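PDB 3D3Y: peptidase M16 C-terminal domain-containing protein from Enterococcus faecalis, which is of unknown function but belongs to the M16 metallopeptidase family, resembling its inactive domain, and may bind a metal ion. Local coordinates for residues A124-A129 / E183-L188; N138-L143 / G175-L180; T152-A157 / A414-E419; F163-D168 / N236-N241. All coordinates share one frame; numbering follows the deposited sequence.

Contact 1 (A124-A129 / E183-L188)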
loop_
_atom_site.group_PDB
_atom_site.type_symbol
_atom_site.label_atom_id
_atom_site.label_comp_id
_atom_site.label_asym_id
_atom_site.label_seq_id
_atom_site.Cartn_x
_atom_site.Cartn_y
_atom_site.Cartn_z
ATOM N N ALA A 124 -16.630 23.159 17.677
ATOM C CA ALA A 124 -16.719 24.416 16.894
ATOM C C ALA A 124 -15.675 24.464 15.775
ATOM O O ALA A 124 -14.866 25.398 15.677
ATOM C CB ALA A 124 -16.640 25.627 17.805
ATOM N N GLY A 125 -15.700 23.429 14.939
ATOM C CA GLY A 125 -14.891 23.338 13.728
ATOM C C GLY A 125 -13.421 23.041 13.824
ATOM O O GLY A 125 -12.713 23.161 12.819
ATOM N N GLN A 126 -12.921 22.700 15.013
ATOM C CA GLN A 126 -11.515 22.296 15.156
ATOM C C GLN A 126 -11.404 21.032 15.980
ATOM O O GLN A 126 -12.149 20.854 16.960
ATOM C CB GLN A 126 -10.674 23.401 15.810
ATOM C CG GLN A 126 -10.659 24.725 15.025
ATOM C CD GLN A 126 -9.741 25.761 15.644
ATOM O OE1 GLN A 126 -8.822 25.416 16.387
ATOM N NE2 GLN A 126 -9.988 27.047 15.340
ATOM N N PHE A 127 -10.496 20.134 15.595
ATOM C CA PHE A 127 -10.180 19.029 16.482
ATOM C C PHE A 127 -9.772 19.518 17.869
ATOM O O PHE A 127 -9.157 20.563 18.010
ATOM C CB PHE A 127 -9.118 18.109 15.891
ATOM C CG PHE A 127 -9.689 17.099 14.939
ATOM C CD1 PHE A 127 -10.119 15.857 15.406
ATOM C CD2 PHE A 127 -9.803 17.395 13.587
ATOM C CE1 PHE A 127 -10.668 14.922 14.538
ATOM C CE2 PHE A 127 -10.335 16.453 12.684
ATOM C CZ PHE A 127 -10.784 15.217 13.158
ATOM N N GLU A 128 -10.146 18.762 18.888
ATOM C CA GLU A 128 -9.734 19.048 20.251
ATOM C C GLU A 128 -8.199 19.248 20.279
ATOM O O GLU A 128 -7.456 18.457 19.674
ATOM C CB GLU A 128 -10.176 17.891 21.134
ATOM C CG GLU A 128 -10.173 18.180 22.593
ATOM C CD GLU A 128 -8.815 17.967 23.203
ATOM O OE1 GLU A 128 -8.157 16.949 22.881
ATOM O OE2 GLU A 128 -8.405 18.828 24.003
ATOM N N ALA A 129 -7.756 20.319 20.944
ATOM C CA ALA A 129 -6.373 20.803 20.830
ATOM C C ALA A 129 -5.330 19.863 21.439
ATOM O O ALA A 129 -4.249 19.650 20.868
ATOM C CB ALA A 129 -6.252 22.197 21.457
ATOM N N GLU A 183 -0.014 21.906 8.954
ATOM C CA GLU A 183 -1.348 21.399 9.292
ATOM C C GLU A 183 -1.765 21.745 10.723
ATOM O O GLU A 183 -0.934 21.774 11.636
ATOM C CB GLU A 183 -1.441 19.889 9.034
ATOM C CG GLU A 183 -1.240 19.459 7.591
ATOM C CD GLU A 183 -2.289 20.014 6.624
ATOM O OE1 GLU A 183 -3.390 20.454 7.033
ATOM O OE2 GLU A 183 -1.997 19.986 5.418
ATOM N N THR A 184 -3.051 22.057 10.902
ATOM C CA THR A 184 -3.569 22.521 12.196
ATOM C C THR A 184 -4.897 21.840 12.507
ATOM O O THR A 184 -5.467 21.148 11.655
ATOM C CB THR A 184 -3.821 24.047 12.228
ATOM O OG1 THR A 184 -4.785 24.397 11.211
ATOM C CG2 THR A 184 -2.496 24.857 12.018
ATOM N N ALA A 185 -5.380 22.078 13.728
ATOM C CA ALA A 185 -6.644 21.530 14.202
ATOM C C ALA A 185 -7.800 21.951 13.314
ATOM O O ALA A 185 -8.688 21.152 13.048
ATOM C CB ALA A 185 -6.900 21.940 15.661
ATOM N N ALA A 186 -7.751 23.190 12.821
ATOM C CA ALA A 186 -8.739 23.711 11.857
ATOM C C ALA A 186 -8.641 23.075 10.464
ATOM O O ALA A 186 -9.647 22.664 9.921
ATOM C CB ALA A 186 -8.622 25.234 11.746
ATOM N N SER A 187 -7.440 23.044 9.877
ATOM C CA SER A 187 -7.225 22.426 8.580
ATOM C C SER A 187 -7.676 20.960 8.552
ATOM O O SER A 187 -8.295 20.493 7.561
ATOM C CB SER A 187 -5.757 22.601 8.108
ATOM O OG SER A 187 -4.853 21.756 8.819
ATOM N N LEU A 188 -7.423 20.252 9.647
ATOM C CA LEU A 188 -7.832 18.835 9.753
ATOM C C LEU A 188 -9.340 18.630 9.911
ATOM O O LEU A 188 -9.876 17.677 9.344
ATOM C CB LEU A 188 -7.090 18.070 10.869
ATOM C CG LEU A 188 -5.896 17.246 10.389
ATOM C CD1 LEU A 188 -6.390 16.133 9.495
ATOM C CD2 LEU A 188 -4.909 18.163 9.630
#
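F127 and A185 join the two segments through one backbone hydrogen bond, from F127 N to A185 O (3.3 Å, N-H...O angle 158°). The donor sits well above the carbonyl plane, 54° out of it, so it is not aligned with a lone pair. Short strand 126-127 thus lies against the first turn of helix 185-198, with Q126 CA 4.5 Å from A186 CA.

A185 CB points at the strand and comes to 3.5 Å from F127 O. Q126, with CG anti to its carbonyl carbon (chi1 -60°), lies alongside A186, where its CG is 3.8 Å from A186 CA. F127 CD2 is 3.9 Å from L188 CB, and the carbonyl oxygens of L188 and A185 lie at the edge of the F127 ring. Both F127 and L188 pack further onto L46 and L49 of helix 40-52, which makes this the buried half of the contact, while Q126 is exposed.

T184 is the N-cap residue. S187 N donates to T184 OG1 (3.3 Å) and T184 N to S187 OG (2.8 Å), nearly straight bonds that meet the definition of a capping box at the start of helix 185-198.

Contact 2 (N138-L143 / G175-L180)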
loop_
_atom_site.group_PDB
_atom_site.type_symbol
_atom_site.label_atom_id
_atom_site.label_comp_id
_atom_site.label_asym_id
_atom_site.label_seq_id
_atom_site.Cartn_x
_atom_site.Cartn_y
_atom_site.Cartn_z
ATOM N N ASN A 138 3.185 12.965 17.295
ATOM C CA ASN A 138 3.380 11.521 17.047
ATOM C C ASN A 138 3.681 11.228 15.587
ATOM O O ASN A 138 4.585 10.455 15.287
ATOM C CB ASN A 138 2.164 10.662 17.450
ATOM C CG ASN A 138 1.981 10.568 18.963
ATOM O OD1 ASN A 138 2.826 11.030 19.718
ATOM N ND2 ASN A 138 0.859 9.992 19.399
ATOM N N LEU A 139 2.945 11.876 14.682
ATOM C CA LEU A 139 3.172 11.666 13.274
ATOM C C LEU A 139 4.519 12.222 12.848
ATOM O O LEU A 139 5.217 11.606 12.080
ATOM C CB LEU A 139 2.013 12.205 12.410
ATOM C CG LEU A 139 2.186 11.990 10.898
ATOM C CD1 LEU A 139 2.277 10.495 10.512
ATOM C CD2 LEU A 139 1.084 12.682 10.077
ATOM N N LYS A 140 4.908 13.372 13.373
ATOM C CA LYS A 140 6.212 13.896 13.057
ATOM C C LYS A 140 7.310 12.907 13.487
ATOM O O LYS A 140 8.281 12.659 12.738
ATOM C CB LYS A 140 6.377 15.259 13.714
ATOM C CG LYS A 140 7.683 15.952 13.380
ATOM C CD LYS A 140 7.821 17.261 14.146
ATOM C CE LYS A 140 8.957 18.080 13.534
ATOM N NZ LYS A 140 9.671 18.819 14.590
ATOM N N ALA A 141 7.154 12.338 14.687
ATOM C CA ALA A 141 8.115 11.355 15.193
ATOM C C ALA A 141 8.196 10.148 14.240
ATOM O O ALA A 141 9.270 9.683 13.905
ATOM C CB ALA A 141 7.712 10.899 16.624
ATOM N N TYR A 142 7.044 9.674 13.788
ATOM C CA TYR A 142 6.994 8.562 12.834
ATOM C C TYR A 142 7.687 8.859 11.515
ATOM O O TYR A 142 8.497 8.051 11.036
ATOM C CB TYR A 142 5.558 8.169 12.592
ATOM C CG TYR A 142 5.337 7.060 11.576
ATOM C CD1 TYR A 142 5.706 5.748 11.849
ATOM C CD2 TYR A 142 4.718 7.327 10.375
ATOM C CE1 TYR A 142 5.473 4.739 10.951
ATOM C CE2 TYR A 142 4.475 6.319 9.458
ATOM C CZ TYR A 142 4.851 5.028 9.754
ATOM O OH TYR A 142 4.611 4.027 8.838
ATOM N N LEU A 143 7.377 10.011 10.930
ATOM C CA LEU A 143 7.994 10.415 9.662
ATOM C C LEU A 143 9.481 10.611 9.850
ATOM O O LEU A 143 10.262 10.234 8.985
ATOM C CB LEU A 143 7.356 11.705 9.138
ATOM C CG LEU A 143 5.843 11.658 8.911
ATOM C CD1 LEU A 143 5.324 13.076 8.592
ATOM C CD2 LEU A 143 5.523 10.666 7.816
ATOM N N GLY A 175 2.784 10.938 3.643
ATOM C CA GLY A 175 3.059 12.365 3.576
ATOM C C GLY A 175 4.478 12.735 3.934
ATOM O O GLY A 175 5.368 11.885 3.953
ATOM N N THR A 176 4.706 14.012 4.218
ATOM C CA THR A 176 6.063 14.460 4.516
ATOM C C THR A 176 6.058 15.366 5.728
ATOM O O THR A 176 5.025 15.954 6.072
ATOM C CB THR A 176 6.647 15.282 3.377
ATOM O OG1 THR A 176 5.937 16.520 3.307
ATOM C CG2 THR A 176 6.549 14.525 2.017
ATOM N N VAL A 177 7.221 15.525 6.344
ATOM C CA VAL A 177 7.337 16.400 7.523
ATOM C C VAL A 177 7.025 17.871 7.193
ATOM O O VAL A 177 6.358 18.561 7.973
ATOM C CB VAL A 177 8.719 16.213 8.155
ATOM C CG1 VAL A 177 8.984 17.213 9.258
ATOM C CG2 VAL A 177 8.786 14.798 8.698
ATOM N N ALA A 178 7.506 18.331 6.035
ATOM C CA ALA A 178 7.253 19.700 5.569
ATOM C C ALA A 178 5.753 19.984 5.417
ATOM O O ALA A 178 5.264 21.039 5.817
ATOM C CB ALA A 178 7.998 19.971 4.247
ATOM N N ALA A 179 5.024 19.035 4.850
ATOM C CA ALA A 179 3.592 19.183 4.680
ATOM C C ALA A 179 2.893 19.155 6.038
ATOM O O ALA A 179 1.969 19.933 6.302
ATOM C CB ALA A 179 3.075 18.077 3.786
ATOM N N LEU A 180 3.382 18.299 6.933
ATOM C CA LEU A 180 2.786 18.174 8.256
ATOM C C LEU A 180 2.866 19.477 9.066
ATOM O O LEU A 180 1.913 19.841 9.777
ATOM C CB LEU A 180 3.477 17.050 9.028
ATOM C CG LEU A 180 2.963 16.820 10.444
ATOM C CD1 LEU A 180 1.444 16.550 10.398
ATOM C CD2 LEU A 180 3.702 15.643 11.089
#
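G175 O faces L143 of helix 129-148, whose CD2 branch stops 4.1 Å from it. G175 has a positive phi of 81°, a backbone conformation that favours glycine, and it precedes helix 177-182. At T176 the backbone itself is touched: L143 CD1 comes to 3.7 Å from T176 C, while the threonine side chain is turned away from helix 129-148. There T176 OG1 accepts from A179 N (3.1 Å, N-H...O angle 160°), the N-cap bond that opens the helix.

V177 presents its two branches to different residues. The V177 CG2 to L143 CB pair, at 3.4 Å, is closer than usual van der Waals contact for two carbons, whereas V177 CG1 makes a loose contact with K140 CE (4.4 Å). This is plain packing of the short helix 177-182 on the middle of the long helix 129-148, with no hydrogen bond between the two segments. A179 looks instead to T41 of helix 40-52, a third helix bordering the same place.

L180 closes the run. Chi1 of 179° sets its CG opposite the backbone N and sends both methyl branches toward helix 129-148. CD2 settles near the helix backbone, 3.4 Å from K140 N, and also meets K140 CB and L143 CD1; CD1 instead touches L139 CD2 at 3.9 Å. L139 and L180 are buried, and both also pack on L45 of helix 40-52, whereas the chain of K140 leads away from helix 177-182 to an exposed position.

Contact 3 (T152-A157 / A414-E419)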
loop_
_atom_site.group_PDB
_atom_site.type_symbol
_atom_site.label_atom_id
_atom_site.label_comp_id
_atom_site.label_asym_id
_atom_site.label_seq_id
_atom_site.Cartn_x
_atom_site.Cartn_y
_atom_site.Cartn_z
ATOM N N THR A 152 15.174 3.121 3.494
ATOM C CA THR A 152 13.853 3.657 3.247
ATOM C C THR A 152 13.982 5.052 2.652
ATOM O O THR A 152 13.345 5.342 1.647
ATOM C CB THR A 152 12.968 3.676 4.526
ATOM O OG1 THR A 152 12.945 2.366 5.095
ATOM C CG2 THR A 152 11.531 4.067 4.197
ATOM N N TYR A 153 14.823 5.895 3.245
ATOM C CA TYR A 153 15.033 7.235 2.721
ATOM C C TYR A 153 15.428 7.213 1.217
ATOM O O TYR A 153 14.849 7.934 0.397
ATOM C CB TYR A 153 16.081 7.999 3.537
ATOM C CG TYR A 153 16.332 9.369 2.934
ATOM C CD1 TYR A 153 15.384 10.387 3.071
ATOM C CD2 TYR A 153 17.456 9.624 2.169
ATOM C CE1 TYR A 153 15.575 11.628 2.488
ATOM C CE2 TYR A 153 17.667 10.869 1.589
ATOM C CZ TYR A 153 16.714 11.862 1.750
ATOM O OH TYR A 153 16.896 13.106 1.177
ATOM N N ALA A 154 16.419 6.390 0.886
ATOM C CA ALA A 154 16.948 6.309 -0.464
ATOM C C ALA A 154 15.910 5.762 -1.442
ATOM O O ALA A 154 15.921 6.135 -2.621
ATOM C CB ALA A 154 18.218 5.483 -0.495
ATOM N N SER A 155 15.003 4.917 -0.954
ATOM C CA SER A 155 13.911 4.382 -1.784
ATOM C C SER A 155 12.895 5.466 -2.111
ATOM O O SER A 155 12.455 5.620 -3.235
ATOM C CB SER A 155 13.185 3.241 -1.072
ATOM O OG SER A 155 12.159 2.745 -1.946
ATOM N N LEU A 156 12.507 6.214 -1.098
ATOM C CA LEU A 156 11.641 7.365 -1.285
ATOM C C LEU A 156 12.259 8.433 -2.202
ATOM O O LEU A 156 11.559 9.035 -3.030
ATOM C CB LEU A 156 11.256 7.957 0.070
ATOM C CG LEU A 156 10.447 7.028 0.971
ATOM C CD1 LEU A 156 10.525 7.586 2.377
ATOM C CD2 LEU A 156 8.996 6.908 0.497
ATOM N N ALA A 157 13.554 8.675 -2.042
ATOM C CA ALA A 157 14.246 9.667 -2.851
ATOM C C ALA A 157 14.308 9.213 -4.307
ATOM O O ALA A 157 14.189 10.029 -5.219
ATOM C CB ALA A 157 15.665 9.940 -2.324
ATOM N N ALA A 414 15.836 6.430 -13.844
ATOM C CA ALA A 414 16.369 7.267 -12.784
ATOM C C ALA A 414 17.346 6.466 -11.943
ATOM O O ALA A 414 17.197 5.262 -11.783
ATOM C CB ALA A 414 15.215 7.848 -11.927
ATOM N N ILE A 415 18.365 7.140 -11.432
ATOM C CA ILE A 415 19.326 6.514 -10.541
ATOM C C ILE A 415 19.487 7.487 -9.376
ATOM O O ILE A 415 19.750 8.687 -9.588
ATOM C CB ILE A 415 20.730 6.382 -11.200
ATOM C CG1 ILE A 415 20.717 5.417 -12.382
ATOM C CG2 ILE A 415 21.808 5.996 -10.138
ATOM C CD1 ILE A 415 21.936 5.549 -13.260
ATOM N N PHE A 416 19.337 6.992 -8.151
ATOM C CA PHE A 416 19.578 7.836 -6.997
ATOM C C PHE A 416 20.721 7.245 -6.199
ATOM O O PHE A 416 20.717 6.044 -5.883
ATOM C CB PHE A 416 18.324 7.968 -6.111
ATOM C CG PHE A 416 18.556 8.824 -4.885
ATOM C CD1 PHE A 416 18.576 10.207 -4.982
ATOM C CD2 PHE A 416 18.840 8.232 -3.650
ATOM C CE1 PHE A 416 18.829 10.998 -3.845
ATOM C CE2 PHE A 416 19.102 9.006 -2.505
ATOM C CZ PHE A 416 19.101 10.387 -2.602
ATOM N N PHE A 417 21.695 8.090 -5.888
ATOM C CA PHE A 417 22.895 7.698 -5.170
ATOM C C PHE A 417 22.994 8.486 -3.858
ATOM O O PHE A 417 23.104 9.717 -3.860
ATOM C CB PHE A 417 24.100 7.949 -6.088
ATOM C CG PHE A 417 25.453 7.596 -5.492
ATOM C CD1 PHE A 417 25.624 6.465 -4.703
ATOM C CD2 PHE A 417 26.563 8.395 -5.773
ATOM C CE1 PHE A 417 26.889 6.121 -4.194
ATOM C CE2 PHE A 417 27.836 8.072 -5.252
ATOM C CZ PHE A 417 27.994 6.917 -4.468
ATOM N N LEU A 418 22.913 7.778 -2.731
ATOM C CA LEU A 418 23.084 8.423 -1.435
ATOM C C LEU A 418 24.493 8.109 -1.011
ATOM O O LEU A 418 24.796 6.967 -0.654
ATOM C CB LEU A 418 22.064 7.936 -0.390
ATOM C CG LEU A 418 22.032 8.668 0.966
ATOM C CD1 LEU A 418 21.426 10.087 0.816
ATOM C CD2 LEU A 418 21.212 7.896 1.938
ATOM N N GLU A 419 25.355 9.127 -1.079
ATOM C CA GLU A 419 26.776 8.910 -0.999
ATOM C C GLU A 419 27.295 9.245 0.381
ATOM O O GLU A 419 27.155 10.385 0.860
ATOM C CB GLU A 419 27.512 9.721 -2.067
ATOM C CG GLU A 419 29.037 9.530 -2.034
ATOM C CD GLU A 419 29.751 10.242 -3.191
ATOM O OE1 GLU A 419 29.387 11.391 -3.477
ATOM O OE2 GLU A 419 30.662 9.638 -3.806
#
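A157 and A154 of helix 150-162 face F416 of strand 411-421, the axes of the two segments passing 8.6 Å apart at 148°, so that helix and strand run roughly antiparallel.

The methyl of A157 sits squarely over one face of the F416 ring: CB is 3.5 Å from the ring centroid and 12° off the ring normal, a CH-pi contact. F416 places its ring there with CG opposite the backbone N (chi1 179°), which carries the ring out from the sheet to the helix. A154 meets the same ring with its backbone as well as its methyl, its O lying 3.7 Å from F416 CD2 and its CB 4.2 Å from F416 CE2.

Two residues further along the strand, L418 meets the edge of the Y153 ring, where L418 CD1 is 3.9 Å from Y153 CE2; the two side chains cross at about a right angle. The hydroxyl of Y153 is hydrogen-bonded to E248 of strand 244-251, and A154 O accepts a weak hydrogen bond from N258 of strand 255-262.

No hydrogen bond links the two segments. The small size of the alanines is consistent with the 8.6 Å separation of the axes. Between segments 152-157 and 414-419 the contact is therefore apolar and CH-pi in character, and the polar bonds of Y153 and A154 go to the strands flanking 411-421.

Contact 4 (F163-D168 / N236-N241)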
loop_
_atom_site.group_PDB
_atom_site.type_symbol
_atom_site.label_atom_id
_atom_site.label_comp_id
_atom_site.label_asym_id
_atom_site.label_seq_id
_atom_site.Cartn_x
_atom_site.Cartn_y
_atom_site.Cartn_z
ATOM N N PHE A 163 9.327 9.840 -10.335
ATOM C CA PHE A 163 8.013 10.503 -10.489
ATOM C C PHE A 163 8.065 12.029 -10.466
ATOM O O PHE A 163 7.104 12.701 -10.086
ATOM C CB PHE A 163 7.076 10.028 -9.380
ATOM C CG PHE A 163 6.741 8.559 -9.454
ATOM C CD1 PHE A 163 5.885 8.079 -10.463
ATOM C CD2 PHE A 163 7.252 7.664 -8.503
ATOM C CE1 PHE A 163 5.547 6.728 -10.536
ATOM C CE2 PHE A 163 6.932 6.293 -8.563
ATOM C CZ PHE A 163 6.072 5.826 -9.590
ATOM N N ASN A 164 9.191 12.569 -10.866
ATOM C CA ASN A 164 9.450 13.987 -10.702
ATOM C C ASN A 164 8.485 14.810 -11.537
ATOM O O ASN A 164 8.236 15.968 -11.226
ATOM C CB ASN A 164 10.887 14.288 -11.095
ATOM C CG ASN A 164 11.390 15.591 -10.519
ATOM O OD1 ASN A 164 10.796 16.144 -9.583
ATOM N ND2 ASN A 164 12.502 16.092 -11.066
ATOM N N GLN A 165 7.914 14.210 -12.582
ATOM C CA GLN A 165 6.963 14.963 -13.410
ATOM C C GLN A 165 5.583 15.099 -12.719
ATOM O O GLN A 165 4.741 15.897 -13.152
ATOM C CB GLN A 165 6.872 14.411 -14.839
ATOM C CG GLN A 165 6.531 12.933 -14.962
ATOM C CD GLN A 165 6.512 12.463 -16.416
ATOM O OE1 GLN A 165 7.430 11.752 -16.887
ATOM N NE2 GLN A 165 5.457 12.874 -17.149
ATOM N N SER A 166 5.388 14.377 -11.610
ATOM C CA SER A 166 4.112 14.396 -10.916
ATOM C C SER A 166 4.243 14.872 -9.476
ATOM O O SER A 166 4.819 14.157 -8.622
ATOM C CB SER A 166 3.461 13.007 -10.947
ATOM O OG SER A 166 2.427 12.936 -9.973
ATOM N N GLU A 167 3.654 16.034 -9.177
ATOM C CA GLU A 167 3.680 16.531 -7.795
ATOM C C GLU A 167 2.991 15.582 -6.786
ATOM O O GLU A 167 3.315 15.593 -5.599
ATOM C CB GLU A 167 3.161 17.971 -7.709
ATOM C CG GLU A 167 4.298 19.041 -7.402
ATOM C CD GLU A 167 5.692 18.730 -8.018
ATOM O OE1 GLU A 167 6.701 18.795 -7.264
ATOM O OE2 GLU A 167 5.796 18.416 -9.238
ATOM N N ASP A 168 2.071 14.746 -7.267
ATOM C CA ASP A 168 1.360 13.814 -6.391
ATOM C C ASP A 168 2.128 12.531 -6.135
ATOM O O ASP A 168 2.201 12.050 -5.001
ATOM C CB ASP A 168 -0.011 13.488 -6.973
ATOM C CG ASP A 168 -0.830 14.719 -7.261
ATOM O OD1 ASP A 168 -0.890 15.618 -6.413
ATOM O OD2 ASP A 168 -1.427 14.799 -8.355
ATOM N N ASN A 236 0.516 6.187 -15.027
ATOM C CA ASN A 236 1.450 6.047 -16.132
ATOM C C ASN A 236 2.118 7.405 -16.438
ATOM O O ASN A 236 1.562 8.476 -16.152
ATOM C CB ASN A 236 0.689 5.510 -17.368
ATOM C CG ASN A 236 1.577 5.364 -18.581
ATOM O OD1 ASN A 236 2.506 4.538 -18.584
ATOM N ND2 ASN A 236 1.316 6.179 -19.624
ATOM N N GLN A 237 3.304 7.363 -17.026
ATOM C CA GLN A 237 3.988 8.594 -17.439
ATOM C C GLN A 237 4.851 8.263 -18.635
ATOM O O GLN A 237 5.216 7.089 -18.817
ATOM C CB GLN A 237 4.859 9.124 -16.306
ATOM C CG GLN A 237 5.849 8.109 -15.761
ATOM C CD GLN A 237 6.772 8.724 -14.711
ATOM O OE1 GLN A 237 6.371 9.615 -13.957
ATOM N NE2 GLN A 237 8.010 8.248 -14.664
ATOM N N PRO A 238 5.179 9.269 -19.463
ATOM C CA PRO A 238 6.051 8.979 -20.598
ATOM C C PRO A 238 7.446 8.516 -20.183
ATOM O O PRO A 238 7.973 8.947 -19.130
ATOM C CB PRO A 238 6.146 10.326 -21.324
ATOM C CG PRO A 238 5.005 11.120 -20.827
ATOM C CD PRO A 238 4.784 10.689 -19.431
ATOM N N ILE A 239 8.009 7.622 -21.001
ATOM C CA ILE A 239 9.429 7.296 -20.978
ATOM C C ILE A 239 10.232 8.530 -21.426
ATOM O O ILE A 239 9.910 9.140 -22.451
ATOM C CB ILE A 239 9.730 6.098 -21.894
ATOM C CG1 ILE A 239 9.116 4.823 -21.306
ATOM C CG2 ILE A 239 11.220 5.874 -22.027
ATOM C CD1 ILE A 239 8.383 3.996 -22.321
ATOM N N ARG A 240 11.240 8.892 -20.634
ATOM C CA ARG A 240 12.202 9.943 -20.958
ATOM C C ARG A 240 13.374 9.301 -21.709
ATOM O O ARG A 240 13.810 8.188 -21.383
ATOM C CB ARG A 240 12.758 10.591 -19.677
ATOM C CG ARG A 240 11.769 11.350 -18.756
ATOM C CD ARG A 240 12.165 11.163 -17.245
ATOM N NE ARG A 240 11.419 10.081 -16.589
ATOM C CZ ARG A 240 11.662 9.584 -15.365
ATOM N NH1 ARG A 240 10.903 8.597 -14.910
ATOM N NH2 ARG A 240 12.659 10.036 -14.596
ATOM N N ASN A 241 13.916 10.004 -22.694
ATOM C CA ASN A 241 15.066 9.458 -23.414
ATOM C C ASN A 241 16.393 9.576 -22.680
ATOM O O ASN A 241 17.333 8.819 -22.960
ATOM C CB ASN A 241 15.124 9.956 -24.862
ATOM C CG ASN A 241 14.177 9.165 -25.774
ATOM O OD1 ASN A 241 14.280 7.925 -25.878
ATOM N ND2 ASN A 241 13.237 9.865 -26.414
#
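A type I beta turn, F163 to S166, follows helix 150-162 and meets the loop leading to strand 244-251, where Q165 and Q237 carry the contact. The turn is closed by S166 N bonding to F163 O (2.8 Å); neither segment has regular secondary structure where they meet.

The Q165 and Q237 amides are stacked, with planes 27° apart, and the two side chains cross obliquely. Both have CG between the backbone N and the carbonyl carbon (chi1 55° for Q165 and 54° for Q237) and are extended beyond it. Q165 CG approaches Q237 OE1 to 3.5 Å, and Q165 CD lies 3.7 Å from Q237 CB. The amide of Q165 also reaches the proline ring, its NE2 being 3.2 Å from P238 CD. From the other part of the turn, the F163 and Q237 side chains cross at about a right angle, F163 CD1 standing 3.8 Å from Q237 OE1.

Q237 is buried, and its amide bonds to residues beside the segments: OE1 pairs with the hydroxyl of Y235 and NE2 with the backbone O of Y162. These two bonds probably limit the rotation of the amide, although NE2 also lies 2.9 Å from R240 NH1, a pair of donors that is not a hydrogen bond. Y162 also forms a cation-pi contact with R240, while F163 meets F314 edge to face.

Since no hydrogen bond crosses between the two segments, their contact rests on amide stacking and van der Waals packing between a buried Q237 and an exposed Q165.

Overall arrangement
The first segments follow one another along the chain: contacts 1 and 2 on strand 126-127 and helix 129-148, contact 3 on helix 150-162, contact 4 in the loop after it. Contact 2 is nested within the loop closed by contact 1, centres about 17 Å apart, and both pack against helix 40-52. Contact 4 is nested within that of contact 3, also about 17 Å between centres, the two touching where A414 CB meets R240 NH2 at 4.3 Å. Contacts 1 and 2 cross contacts 3 and 4 along the chain; centres of contacts 2 and 3 lie about 19 Å apart. Helices 129-148 and 150-162 thus tie the part around helix 40-52 to the five-stranded sheet containing strand 411-421.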